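Local coordinates for RagB/SusD domain protein (Flavobacterium johnsoniae, PDB 5J90) that binds chitin and, as a SusD homolog, probably delivers the polymer or its fragments to an outer-membrane uptake system, at residues A[316-319]-A[320-324]; A[371-374]-A[375-379]; A[487-490]-A[491-495]. One frame throughout, in Å; residues are numbered along the deposited sequence.

Contact 1 (A[316-319]-A[320-324]); sequences SGIG and AVVRS
Gly319 and Val322 meet in a tight local turn, where the loop that follows helix 283-286 winds into one short 3-10 segment, 320-322, before it runs on to strand 326-328. Val322 N donates to Gly319 O at 3.1 Å, a bond from one residue to the third before it, as a 3-10 turn requires. The N-H points well at the oxygen (161°), but the donor is tilted from the carbonyl plane.

The side of the turn that faces helix 255-261 is apolar. Ile318 CG2 fits between the two methyls of Val322, 3.7 Å from Val322 CG2 and equally near CG1. It is placed there by the first torsion of Ile318, which sets CG2 opposite the backbone N (chi1 -48° for CG1). Branched aliphatic residues suit both places, because Ile255 of helix 255-261 packs on each of them.

On the polar side, the chain of Arg323 bends at chi3 (-78°) and folds back, so that Gly319 C lies over one face of the guanidinium, 3.6 Å from Arg323 NH1 and offset toward its rim. Gly319 thus offers bare backbone to the flat group. A water accepts from Arg323 NH1 at 2.9 Å and donates to Ile318 O at 3.1 Å, while Arg323 NH2 makes a salt bridge with Asp288.

The guanidinium is thus held at two of its nitrogens, by a carboxylate and by a water, and its positive charge probably adds to the polarisation of the Ile318 carbonyl through that water.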
ATOM      1  N   SER A 316      24.511  -9.143  27.889  1.00 13.94           N
ATOM      2  CA  SER A 316      23.382  -9.418  28.782  1.00 13.33           C
ATOM      3  C   SER A 316      22.400 -10.463  28.255  1.00 13.57           C
ATOM      4  O   SER A 316      21.986 -10.417  27.094  1.00 12.68           O
ATOM      5  CB  SER A 316      22.614  -8.136  29.119  1.00 13.43           C
ATOM      6  OG  SER A 316      23.323  -7.325  30.046  1.00 14.50           O
ATOM      7  N   GLY A 317      22.011 -11.396  29.116  1.00 12.71           N
ATOM      8  CA  GLY A 317      21.008 -12.378  28.758  1.00 13.10           C
ATOM      9  C   GLY A 317      19.600 -11.863  29.013  1.00 12.32           C
ATOM     10  O   GLY A 317      19.407 -10.811  29.625  1.00 13.19           O
ATOM     11  N   ILE A 318      18.610 -12.611  28.534  1.00 11.76           N
ATOM     12  CA  ILE A 318      17.217 -12.303  28.826  1.00 12.71           C
ATOM     13  C   ILE A 318      16.968 -12.685  30.282  1.00 13.37           C
ATOM     14  O   ILE A 318      17.448 -13.721  30.754  1.00 14.11           O
ATOM     15  CB  ILE A 318      16.254 -13.054  27.881  1.00 10.90           C
ATOM     16  CG1 ILE A 318      16.702 -12.904  26.417  1.00 12.43           C
ATOM     17  CG2 ILE A 318      14.826 -12.560  28.086  1.00 10.92           C
ATOM     18  CD1 ILE A 318      16.895 -11.463  25.959  1.00 12.92           C
ATOM     19  N   GLY A 319      16.221 -11.851  30.994  1.00 11.23           N
ATOM     20  CA  GLY A 319      16.143 -11.949  32.443  1.00 11.32           C
ATOM     21  C   GLY A 319      14.976 -12.719  33.028  1.00 11.89           C
ATOM     22  O   GLY A 319      14.355 -13.570  32.369  1.00 12.72           O
ATOM     23  N   ALA A 320      14.676 -12.407  34.285  1.00 12.12           N
ATOM     24  CA  ALA A 320      13.705 -13.162  35.066  1.00 13.95           C
ATOM     25  C   ALA A 320      12.306 -13.242  34.461  1.00 12.55           C
ATOM     26  O   ALA A 320      11.558 -14.172  34.765  1.00 13.03           O
ATOM     27  CB  ALA A 320      13.638 -12.628  36.500  1.00 15.94           C
ATOM     28  N   VAL A 321      11.945 -12.283  33.605  1.00 11.65           N
ATOM     29  CA  VAL A 321      10.600 -12.292  33.026  1.00 13.57           C
ATOM     30  C   VAL A 321      10.320 -13.538  32.190  1.00 11.23           C
ATOM     31  O   VAL A 321       9.163 -13.926  32.038  1.00 10.74           O
ATOM     32  CB  VAL A 321      10.270 -11.018  32.194  1.00 12.85           C
ATOM     33  CG1 VAL A 321      10.244  -9.778  33.091  1.00 17.68           C
ATOM     34  CG2 VAL A 321      11.227 -10.851  31.025  1.00 13.47           C
ATOM     35  N   VAL A 322      11.367 -14.171  31.659  1.00 10.54           N
ATOM     36  CA  VAL A 322      11.178 -15.422  30.919  1.00 11.00           C
ATOM     37  C   VAL A 322      11.424 -16.675  31.753  1.00 11.30           C
ATOM     38  O   VAL A 322      11.180 -17.785  31.285  1.00 11.58           O
ATOM     39  CB  VAL A 322      12.014 -15.489  29.618  1.00  9.76           C
ATOM     40  CG1 VAL A 322      11.627 -14.334  28.683  1.00 12.06           C
ATOM     41  CG2 VAL A 322      13.507 -15.493  29.915  1.00 12.68           C
ATOM     42  N   ARG A 323      11.879 -16.494  32.994  1.00 11.92           N
ATOM     43  CA  ARG A 323      12.086 -17.634  33.889  1.00 11.94           C
ATOM     44  C   ARG A 323      10.801 -17.869  34.671  1.00 11.79           C
ATOM     45  O   ARG A 323      10.721 -17.651  35.883  1.00 13.61           O
ATOM     46  CB  ARG A 323      13.316 -17.417  34.779  1.00 13.01           C
ATOM     47  CG  ARG A 323      14.596 -17.306  33.943  1.00 12.91           C
ATOM     48  CD  ARG A 323      15.873 -17.417  34.775  1.00 13.88           C
ATOM     49  NE  ARG A 323      16.208 -16.192  35.494  1.00 14.60           N
ATOM     50  CZ  ARG A 323      16.950 -15.209  34.998  1.00 13.21           C
ATOM     51  NH1 ARG A 323      17.410 -15.277  33.756  1.00 14.51           N
ATOM     52  NH2 ARG A 323      17.232 -14.150  35.746  1.00 15.34           N
ATOM     53  N   SER A 324       9.788 -18.314  33.939  1.00 11.19           N
ATOM     54  CA  SER A 324       8.425 -18.383  34.428  1.00 11.31           C
ATOM     55  C   SER A 324       7.641 -19.375  33.587  1.00 11.40           C
ATOM     56  O   SER A 324       7.946 -19.579  32.400  1.00 11.90           O
ATOM     57  CB  SER A 324       7.775 -17.002  34.293  1.00 11.18           C
ATOM     58  OG  SER A 324       6.435 -17.024  34.737  1.00 12.40           O
TER
HETATM   59  O   HOH W   1      16.642 -16.623  31.253  1.00 17.29           O

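Contact 2 (A[371-374]-A[375-379]); sequences SGAA and GYIAD
Gly372 O, Ala373 O and Ala374 O each accept from the backbone N four residues on, which makes 373-378 a short alpha-helix with Gly372 at its N-cap: Ile377 N binds Ala373 O at 2.8 Å, nearly in line with the C=O, and Tyr376 N reaches Gly372 O at 3.2 Å, whereas the bond from Ala378 N to Ala374 O is less straight, 137° at the hydrogen, with the donor tilted from the carbonyl plane. Gly372 has positive phi, where any side chain would collide with the carbonyl oxygen of Ser371, so glycine suits the place.

Ile377 lays its longer branch back over the preceding turn. With CG1 turned beside its own backbone N (chi1 -74°), CG1 comes to 3.2 Å from Ala373 O and CD1 to 4.3 Å from Ala373 CB. The small methyl of Ala373 leaves room for that branch, and the same isoleucine touches Glu358 and Ile361 of helix 353-368. Were Ile377 cut back to an alanine, Ala373 and Ile361 would probably lose their aliphatic neighbour and a gap would open against helix 353-368.

Tyr376 leaves the helix in another direction. Its CB lies 3.5 Å from Gly372 O, and its ring meets that of Phe365 with the planes about 55° apart. The hydroxyl at the far end is hydrogen-bonded to Gln423 NE2, so an aromatic residue with a polar tip suits this buried place.

The arrangement is that of a short surface helix with glycine at its N-cap position, packed by one face on helix 353-368, within the largely helical SusD fold.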
ATOM      1  N   SER A 371       8.916   0.294  41.539  1.00 17.76           N
ATOM      2  CA  SER A 371       8.423   1.571  42.024  1.00 18.66           C
ATOM      3  C   SER A 371       9.014   2.698  41.187  1.00 17.57           C
ATOM      4  O   SER A 371       9.847   2.460  40.310  1.00 18.18           O
ATOM      5  CB  SER A 371       8.802   1.751  43.496  1.00 24.90           C
ATOM      6  OG  SER A 371      10.204   1.670  43.655  1.00 30.39           O
ATOM      7  N   GLY A 372       8.564   3.921  41.458  1.00 20.27           N
ATOM      8  CA  GLY A 372       9.137   5.100  40.838  1.00 17.95           C
ATOM      9  C   GLY A 372       8.417   5.596  39.599  1.00 17.05           C
ATOM     10  O   GLY A 372       8.958   6.421  38.873  1.00 18.14           O
ATOM     11  N   ALA A 373       7.203   5.112  39.368  1.00 17.74           N
ATOM     12  CA  ALA A 373       6.457   5.494  38.167  1.00 15.52           C
ATOM     13  C   ALA A 373       6.240   7.004  38.057  1.00 15.88           C
ATOM     14  O   ALA A 373       6.413   7.583  36.987  1.00 15.36           O
ATOM     15  CB  ALA A 373       5.120   4.761  38.108  1.00 17.03           C
ATOM     16  N   ALA A 374       5.863   7.646  39.159  1.00 17.96           N
ATOM     17  CA  ALA A 374       5.540   9.068  39.116  1.00 16.05           C
ATOM     18  C   ALA A 374       6.707   9.917  38.606  1.00 16.70           C
ATOM     19  O   ALA A 374       6.521  10.794  37.759  1.00 18.53           O
ATOM     20  CB  ALA A 374       5.074   9.557  40.484  1.00 19.93           C
ATOM     21  N   GLY A 375       7.904   9.653  39.119  1.00 16.50           N
ATOM     22  CA  GLY A 375       9.088  10.390  38.714  1.00 17.27           C
ATOM     23  C   GLY A 375       9.487  10.104  37.279  1.00 15.07           C
ATOM     24  O   GLY A 375       9.919  10.997  36.546  1.00 18.74           O
ATOM     25  N   TYR A 376       9.354   8.840  36.889  1.00 15.80           N
ATOM     26  CA  TYR A 376       9.654   8.400  35.527  1.00 15.59           C
ATOM     27  C   TYR A 376       8.718   9.084  34.527  1.00 12.32           C
ATOM     28  O   TYR A 376       9.162   9.608  33.505  1.00 14.13           O
ATOM     29  CB  TYR A 376       9.500   6.881  35.469  1.00 14.06           C
ATOM     30  CG  TYR A 376       9.765   6.223  34.132  1.00 12.19           C
ATOM     31  CD1 TYR A 376       8.733   6.031  33.215  1.00 12.31           C
ATOM     32  CD2 TYR A 376      11.030   5.756  33.802  1.00 14.06           C
ATOM     33  CE1 TYR A 376       8.961   5.404  31.997  1.00 12.19           C
ATOM     34  CE2 TYR A 376      11.272   5.129  32.575  1.00 11.93           C
ATOM     35  CZ  TYR A 376      10.227   4.960  31.682  1.00 11.47           C
ATOM     36  OH  TYR A 376      10.453   4.337  30.477  1.00 12.64           O
ATOM     37  N   ILE A 377       7.435   9.095  34.867  1.00 12.84           N
ATOM     38  CA  ILE A 377       6.394   9.701  34.052  1.00 13.22           C
ATOM     39  C   ILE A 377       6.576  11.215  33.903  1.00 15.82           C
ATOM     40  O   ILE A 377       6.268  11.786  32.856  1.00 15.98           O
ATOM     41  CB  ILE A 377       5.014   9.377  34.649  1.00 14.24           C
ATOM     42  CG1 ILE A 377       4.658   7.910  34.376  1.00 13.66           C
ATOM     43  CG2 ILE A 377       3.944  10.311  34.112  1.00 14.87           C
ATOM     44  CD1 ILE A 377       3.484   7.409  35.184  1.00 15.32           C
ATOM     45  N   ALA A 378       7.108  11.861  34.940  1.00 16.07           N
ATOM     46  CA  ALA A 378       7.266  13.313  34.909  1.00 17.86           C
ATOM     47  C   ALA A 378       8.587  13.788  34.298  1.00 16.37           C
ATOM     48  O   ALA A 378       8.779  14.986  34.089  1.00 20.20           O
ATOM     49  CB  ALA A 378       7.097  13.890  36.316  1.00 18.46           C
ATOM     50  N   ASP A 379       9.492  12.861  33.993  1.00 15.85           N
ATOM     51  CA  ASP A 379      10.824  13.234  33.525  1.00 14.85           C
ATOM     52  C   ASP A 379      10.823  13.730  32.079  1.00 18.72           C
ATOM     53  O   ASP A 379      10.468  12.989  31.160  1.00 16.30           O
ATOM     54  CB  ASP A 379      11.801  12.070  33.688  1.00 19.42           C
ATOM     55  CG  ASP A 379      13.229  12.470  33.379  1.00 23.09           C
ATOM     56  OD1 ASP A 379      13.523  12.767  32.205  1.00 20.34           O
ATOM     57  OD2 ASP A 379      14.060  12.491  34.315  1.00 28.69           O
TER

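Contact 3 (A[487-490]-A[491-495]); sequences SKLG and GPDNG
Leu489 lies against the carbonyl oxygens of Gly491 and Pro492 and against Asp493, in a glycine-terminated helix end: helix 479-489 stops at Gly490, which has positive phi (80°), and the chain turns off as a loop. Leu489 CD2 does the touching, 3.5 Å from Pro492 O, 3.6 Å from Gly491 O and 3.8 Å from Asp493 CA. Its CG stands opposite the backbone N (chi1 -176°), a torsion that sends the branched end toward the departing loop. These are van der Waals contacts, and a leucine suits the buried place because it also packs on Pro136 and Arg467.

The glycines shape this path. Positive phi at Gly490 is easy without a side chain, and Gly491 is fully extended, where a CB would run into Pro492 CD. Pro492 then stiffens the start of the loop. Its carbonyl oxygen, besides lying beside the leucine methyl, accepts from Thr497 OG1 and takes part in an inverse gamma turn centred on Asp493.

What positions that turn lies further out. Asp493 OD1 makes a salt bridge with Arg467 NH1 and accepts from Phe470 N, so one carboxylate oxygen meets two donors; the same Arg467 nitrogen also bonds Asn494 O. The second subunit covers this region as well: Gly490 O accepts from Arg498 NH2 of that chain, and Pro492 packs on its Gly457. The helix end is thereby part of the interface between the two copies.

Within the gamma turn itself, the weak bond that closes it runs 2.9 Å from Asn494 N to Pro492 O.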
ATOM      1  N   SER A 487      -1.351 -13.606  -5.944  1.00  9.76           N
ATOM      2  CA  SER A 487      -2.310 -12.697  -6.559  0.71 12.00           C
ATOM      3  C   SER A 487      -2.823 -11.700  -5.528  1.00 12.33           C
ATOM      4  O   SER A 487      -2.860 -10.496  -5.784  1.00 14.15           O
ATOM      5  CB  SER A 487      -3.481 -13.461  -7.184  0.71 12.50           C
ATOM      6  OG  SER A 487      -3.039 -14.297  -8.246  0.71 13.09           O
ATOM      7  N   LYS A 488      -3.193 -12.196  -4.350  1.00  8.35           N
ATOM      8  CA  LYS A 488      -3.808 -11.350  -3.335  0.56  9.27           C
ATOM      9  C   LYS A 488      -2.790 -10.483  -2.581  1.00  7.34           C
ATOM     10  O   LYS A 488      -3.169  -9.564  -1.848  1.00  8.78           O
ATOM     11  CB  LYS A 488      -4.697 -12.194  -2.410  0.56  9.83           C
ATOM     12  CG  LYS A 488      -5.969 -12.651  -3.144  0.56 12.46           C
ATOM     13  CD  LYS A 488      -6.719 -13.784  -2.464  0.56 13.78           C
ATOM     14  CE  LYS A 488      -7.731 -14.396  -3.431  0.56 14.57           C
ATOM     15  NZ  LYS A 488      -8.707 -15.298  -2.744  0.56 14.90           N
ATOM     16  N   LEU A 489      -1.507 -10.750  -2.807  1.00  7.74           N
ATOM     17  CA  LEU A 489      -0.409  -9.943  -2.275  1.00  7.57           C
ATOM     18  C   LEU A 489      -0.145  -8.698  -3.136  1.00  9.52           C
ATOM     19  O   LEU A 489       0.323  -7.677  -2.630  1.00  8.66           O
ATOM     20  CB  LEU A 489       0.869 -10.785  -2.173  1.00  9.29           C
ATOM     21  CG  LEU A 489       2.106 -10.132  -1.555  1.00  8.91           C
ATOM     22  CD1 LEU A 489       1.873  -9.897  -0.069  1.00  9.85           C
ATOM     23  CD2 LEU A 489       3.334 -11.021  -1.776  1.00  9.49           C
ATOM     24  N   GLY A 490      -0.420  -8.788  -4.439  1.00  7.96           N
ATOM     25  CA  GLY A 490      -0.328  -7.626  -5.319  1.00  8.85           C
ATOM     26  C   GLY A 490       1.059  -7.237  -5.793  1.00  9.10           C
ATOM     27  O   GLY A 490       1.226  -6.208  -6.458  1.00  8.71           O
ATOM     28  N   GLY A 491       2.062  -8.045  -5.456  1.00  8.51           N
ATOM     29  CA  GLY A 491       3.433  -7.744  -5.818  1.00  8.19           C
ATOM     30  C   GLY A 491       4.318  -8.936  -5.536  1.00  8.18           C
ATOM     31  O   GLY A 491       3.819 -10.004  -5.191  1.00  9.32           O
ATOM     32  N   PRO A 492       5.636  -8.763  -5.680  1.00  7.82           N
ATOM     33  CA  PRO A 492       6.590  -9.868  -5.513  1.00  8.30           C
ATOM     34  C   PRO A 492       6.525 -10.527  -4.136  1.00  8.59           C
ATOM     35  O   PRO A 492       6.392  -9.860  -3.106  1.00  9.16           O
ATOM     36  CB  PRO A 492       7.951  -9.193  -5.730  1.00 10.46           C
ATOM     37  CG  PRO A 492       7.640  -8.026  -6.627  1.00 14.12           C
ATOM     38  CD  PRO A 492       6.289  -7.535  -6.167  1.00 10.00           C
ATOM     39  N   ASP A 493       6.643 -11.846  -4.126  1.00  8.74           N
ATOM     40  CA  ASP A 493       6.565 -12.614  -2.888  1.00  8.44           C
ATOM     41  C   ASP A 493       7.928 -12.626  -2.203  1.00  9.72           C
ATOM     42  O   ASP A 493       8.668 -13.616  -2.253  1.00 10.71           O
ATOM     43  CB  ASP A 493       6.090 -14.036  -3.203  1.00  8.98           C
ATOM     44  CG  ASP A 493       6.011 -14.934  -1.974  1.00  9.31           C
ATOM     45  OD1 ASP A 493       5.878 -14.440  -0.829  1.00  9.67           O
ATOM     46  OD2 ASP A 493       6.075 -16.168  -2.169  1.00 11.01           O
ATOM     47  N   ASN A 494       8.270 -11.498  -1.589  1.00  8.75           N
ATOM     48  CA  ASN A 494       9.505 -11.375  -0.827  1.00  8.87           C
ATOM     49  C   ASN A 494       9.258 -10.509   0.406  1.00  9.42           C
ATOM     50  O   ASN A 494       8.138 -10.062   0.636  1.00  9.09           O
ATOM     51  CB  ASN A 494      10.658 -10.847  -1.696  1.00 11.46           C
ATOM     52  CG  ASN A 494      10.421  -9.447  -2.214  1.00 12.06           C
ATOM     53  OD1 ASN A 494       9.939  -8.574  -1.502  1.00 11.94           O
ATOM     54  ND2 ASN A 494      10.777  -9.225  -3.473  1.00 13.66           N
ATOM     55  N   GLY A 495      10.305 -10.258   1.183  1.00  9.84           N
ATOM     56  CA  GLY A 495      10.151  -9.605   2.471  1.00 10.43           C
ATOM     57  C   GLY A 495       9.992  -8.099   2.434  1.00 10.66           C
ATOM     58  O   GLY A 495       9.721  -7.492   3.476  1.00 11.73           O
TER

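The three contacts follow one another along the chain and are separate in space. Contacts 1 and 2 are the nearest pair, their centres about 24 Å apart and their nearest atoms about 13 Å. Contact 3 lies across the centre of the chain from both, its centre about 37 Å from that of contact 1 and about 45 Å from that of contact 2. It alone touches the second subunit, and a bound 1,2-ethanediol, probably from the crystallisation liquor, lies about 5 Å from Gly490. Contacts 1 and 2 both border the region of helix 283-286: Val321 packs on that helix, and Tyr376 OH makes a weak hydrogen bond to Arg282, just before it.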